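Local atomic coordinates of putative nitrite reductase NADPH (Small subunit) oxidoreductase protein (Vibrio parahaemolyticus RIMD 2210633, PDB entry 3C0D), a protein that probably serves as the small subunit of an NAD(P)H-dependent nitrite reductase, with a Rieske-like fold of the family associated with [2Fe-2S] clusters. Residues 23-28 with 94-99. Sequence-based numbering, arbitrary orientation.
Sequences VLIEGE and KTWRVT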
loop_
_atom_site.group_PDB
_atom_site.type_symbol
_atom_site.label_atom_id
_atom_site.label_comp_id
_atom_site.label_asym_id
_atom_site.label_seq_id
_atom_site.Cartn_x
_atom_site.Cartn_y
_atom_site.Cartn_z
ATOM N N VAL A 23 -6.151 5.809 -3.481
ATOM C CA VAL A 23 -5.775 6.790 -4.491
ATOM C C VAL A 23 -5.746 6.023 -5.789
ATOM O O VAL A 23 -5.835 4.795 -5.803
ATOM C CB VAL A 23 -4.362 7.377 -4.285
ATOM C CG1 VAL A 23 -4.346 8.302 -3.066
ATOM C CG2 VAL A 23 -3.348 6.239 -4.151
ATOM N N LEU A 24 -5.608 6.749 -6.880
ATOM C CA LEU A 24 -5.572 6.137 -8.192
ATOM C C LEU A 24 -4.228 6.442 -8.836
ATOM O O LEU A 24 -3.749 7.587 -8.808
ATOM C CB LEU A 24 -6.688 6.717 -9.067
ATOM C CG LEU A 24 -7.968 5.934 -9.354
ATOM C CD1 LEU A 24 -8.437 5.142 -8.134
ATOM C CD2 LEU A 24 -9.023 6.938 -9.808
ATOM N N ILE A 25 -3.607 5.412 -9.392
ATOM C CA ILE A 25 -2.355 5.605 -10.088
ATOM C C ILE A 25 -2.584 5.078 -11.485
ATOM O O ILE A 25 -2.744 3.881 -11.696
ATOM C CB ILE A 25 -1.194 4.873 -9.412
ATOM C CG1 ILE A 25 -0.999 5.426 -7.999
ATOM C CG2 ILE A 25 0.087 5.058 -10.233
ATOM C CD1 ILE A 25 0.255 4.931 -7.335
ATOM N N GLU A 26 -2.646 6.003 -12.431
ATOM C CA GLU A 26 -2.875 5.655 -13.812
ATOM C C GLU A 26 -3.949 4.593 -13.963
ATOM O O GLU A 26 -3.738 3.583 -14.623
ATOM C CB GLU A 26 -1.569 5.190 -14.454
ATOM C CG GLU A 26 -0.685 6.355 -14.859
ATOM C CD GLU A 26 -1.383 7.294 -15.845
ATOM O OE1 GLU A 26 -1.677 6.865 -16.990
ATOM O OE2 GLU A 26 -1.642 8.463 -15.470
ATOM N N GLY A 27 -5.095 4.819 -13.327
ATOM C CA GLY A 27 -6.209 3.893 -13.454
ATOM C C GLY A 27 -6.380 2.732 -12.493
ATOM O O GLY A 27 -7.488 2.217 -12.337
ATOM N N GLU A 28 -5.304 2.303 -11.847
ATOM C CA GLU A 28 -5.392 1.186 -10.923
ATOM C C GLU A 28 -5.685 1.629 -9.495
ATOM O O GLU A 28 -5.209 2.663 -9.052
ATOM C CB GLU A 28 -4.096 0.383 -10.972
ATOM C CG GLU A 28 -3.817 -0.229 -12.336
ATOM C CD GLU A 28 -2.577 -1.121 -12.338
ATOM O OE1 GLU A 28 -2.491 -2.031 -11.471
ATOM O OE2 GLU A 28 -1.701 -0.912 -13.211
ATOM N N LYS A 94 0.030 -6.117 -5.899
ATOM C CA LYS A 94 0.875 -5.305 -6.763
ATOM C C LYS A 94 1.363 -4.123 -5.928
ATOM O O LYS A 94 0.636 -3.605 -5.071
ATOM C CB LYS A 94 0.097 -4.823 -7.995
ATOM C CG LYS A 94 0.948 -4.053 -8.986
ATOM C CD LYS A 94 0.193 -3.760 -10.270
ATOM C CE LYS A 94 1.062 -2.986 -11.274
ATOM N NZ LYS A 94 0.318 -2.508 -12.490
ATOM N N THR A 95 2.605 -3.715 -6.180
ATOM C CA THR A 95 3.237 -2.616 -5.452
ATOM C C THR A 95 3.667 -1.463 -6.346
ATOM O O THR A 95 3.900 -1.640 -7.534
ATOM C CB THR A 95 4.492 -3.099 -4.710
ATOM O OG1 THR A 95 5.335 -3.807 -5.630
ATOM C CG2 THR A 95 4.113 -4.013 -3.553
ATOM N N TRP A 96 3.774 -0.278 -5.759
ATOM C CA TRP A 96 4.206 0.911 -6.485
ATOM C C TRP A 96 5.297 1.614 -5.681
ATOM O O TRP A 96 5.139 1.832 -4.482
ATOM C CB TRP A 96 3.033 1.869 -6.691
ATOM C CG TRP A 96 2.105 1.483 -7.805
ATOM C CD1 TRP A 96 2.107 1.971 -9.083
ATOM C CD2 TRP A 96 1.020 0.554 -7.732
ATOM N NE1 TRP A 96 1.087 1.406 -9.806
ATOM C CE2 TRP A 96 0.403 0.532 -9.002
ATOM C CE3 TRP A 96 0.506 -0.260 -6.717
ATOM C CZ2 TRP A 96 -0.705 -0.276 -9.285
ATOM C CZ3 TRP A 96 -0.601 -1.068 -6.997
ATOM C CH2 TRP A 96 -1.192 -1.067 -8.275
ATOM N N ARG A 97 6.394 1.963 -6.346
ATOM C CA ARG A 97 7.498 2.635 -5.683
ATOM C C ARG A 97 7.046 4.037 -5.262
ATOM O O ARG A 97 6.559 4.807 -6.087
ATOM C CB ARG A 97 8.700 2.734 -6.630
ATOM C CG ARG A 97 9.183 1.404 -7.230
ATOM C CD ARG A 97 10.657 1.510 -7.605
ATOM N NE ARG A 97 11.440 1.866 -6.421
ATOM C CZ ARG A 97 12.654 2.410 -6.441
ATOM N NH1 ARG A 97 13.253 2.668 -7.599
ATOM N NH2 ARG A 97 13.260 2.719 -5.298
ATOM N N VAL A 98 7.212 4.381 -3.989
ATOM C CA VAL A 98 6.774 5.691 -3.514
ATOM C C VAL A 98 7.803 6.441 -2.659
ATOM O O VAL A 98 8.524 5.842 -1.860
ATOM C CB VAL A 98 5.463 5.545 -2.705
ATOM C CG1 VAL A 98 4.976 6.900 -2.232
ATOM C CG2 VAL A 98 4.406 4.892 -3.556
ATOM N N THR A 99 7.856 7.761 -2.829
ATOM C CA THR A 99 8.775 8.600 -2.062
ATOM C C THR A 99 8.069 9.847 -1.541
ATOM O O THR A 99 7.033 10.259 -2.073
ATOM C CB THR A 99 9.984 9.052 -2.901
ATOM O OG1 THR A 99 9.528 9.723 -4.087
ATOM C CG2 THR A 99 10.834 7.857 -3.274
#
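The indole of W96 has I25 over one face and the E28 carboxylate at its edge. CD1 of I25 sits 4.1 Å from the centroid of the five-membered ring, 22° off the normal, which makes this a CH-pi contact. The other isoleucine branch works nearer the rim: CG2 reaches NE1 of W96 at 3.8 Å. CG2 is the branch anti to the backbone N of I25, while CG1 lies beside that N (chi1 -62°) and carries CD1 out over the pyrrole. On the opposite face lies K94, with its CG 3.7 Å above the ring plane and displaced toward the rim. At the benzo edge, OE1 of E28 comes within 3.3 Å of CZ2 of W96, close to the ring plane, with the carboxylate turned 69° from the indole; an anionic oxygen against a polarised C-H rim is probably mildly favourable. I25 and E28 are the first and last residues of a type I' turn, with E26 and G27 at its corners, which closes the two-residue beta-hairpin between strands 21-25 and 28-35 of the Rieske-like domain. The paired backbone bonds are I25 N to E28 O, 3.2 Å, and E28 N to I25 O, 3.0 Å. Strand 95-100 is not a bonded neighbour of 21-25, so the hairpin end and W96 meet through side chains, with V30 touching both I25 and W96. L9 and Y107 add further contacts to I25. Past the indole, the fully extended K94 chain delivers NZ to OE2 of E28 in a salt bridge, 2.7 Å, using the oxygen's syn lone pair, with a second, weak hydrogen bond from NZ to OE1. At the other end of this lysine, its backbone N is bonded to OE1 of Q44 in strand 39-47.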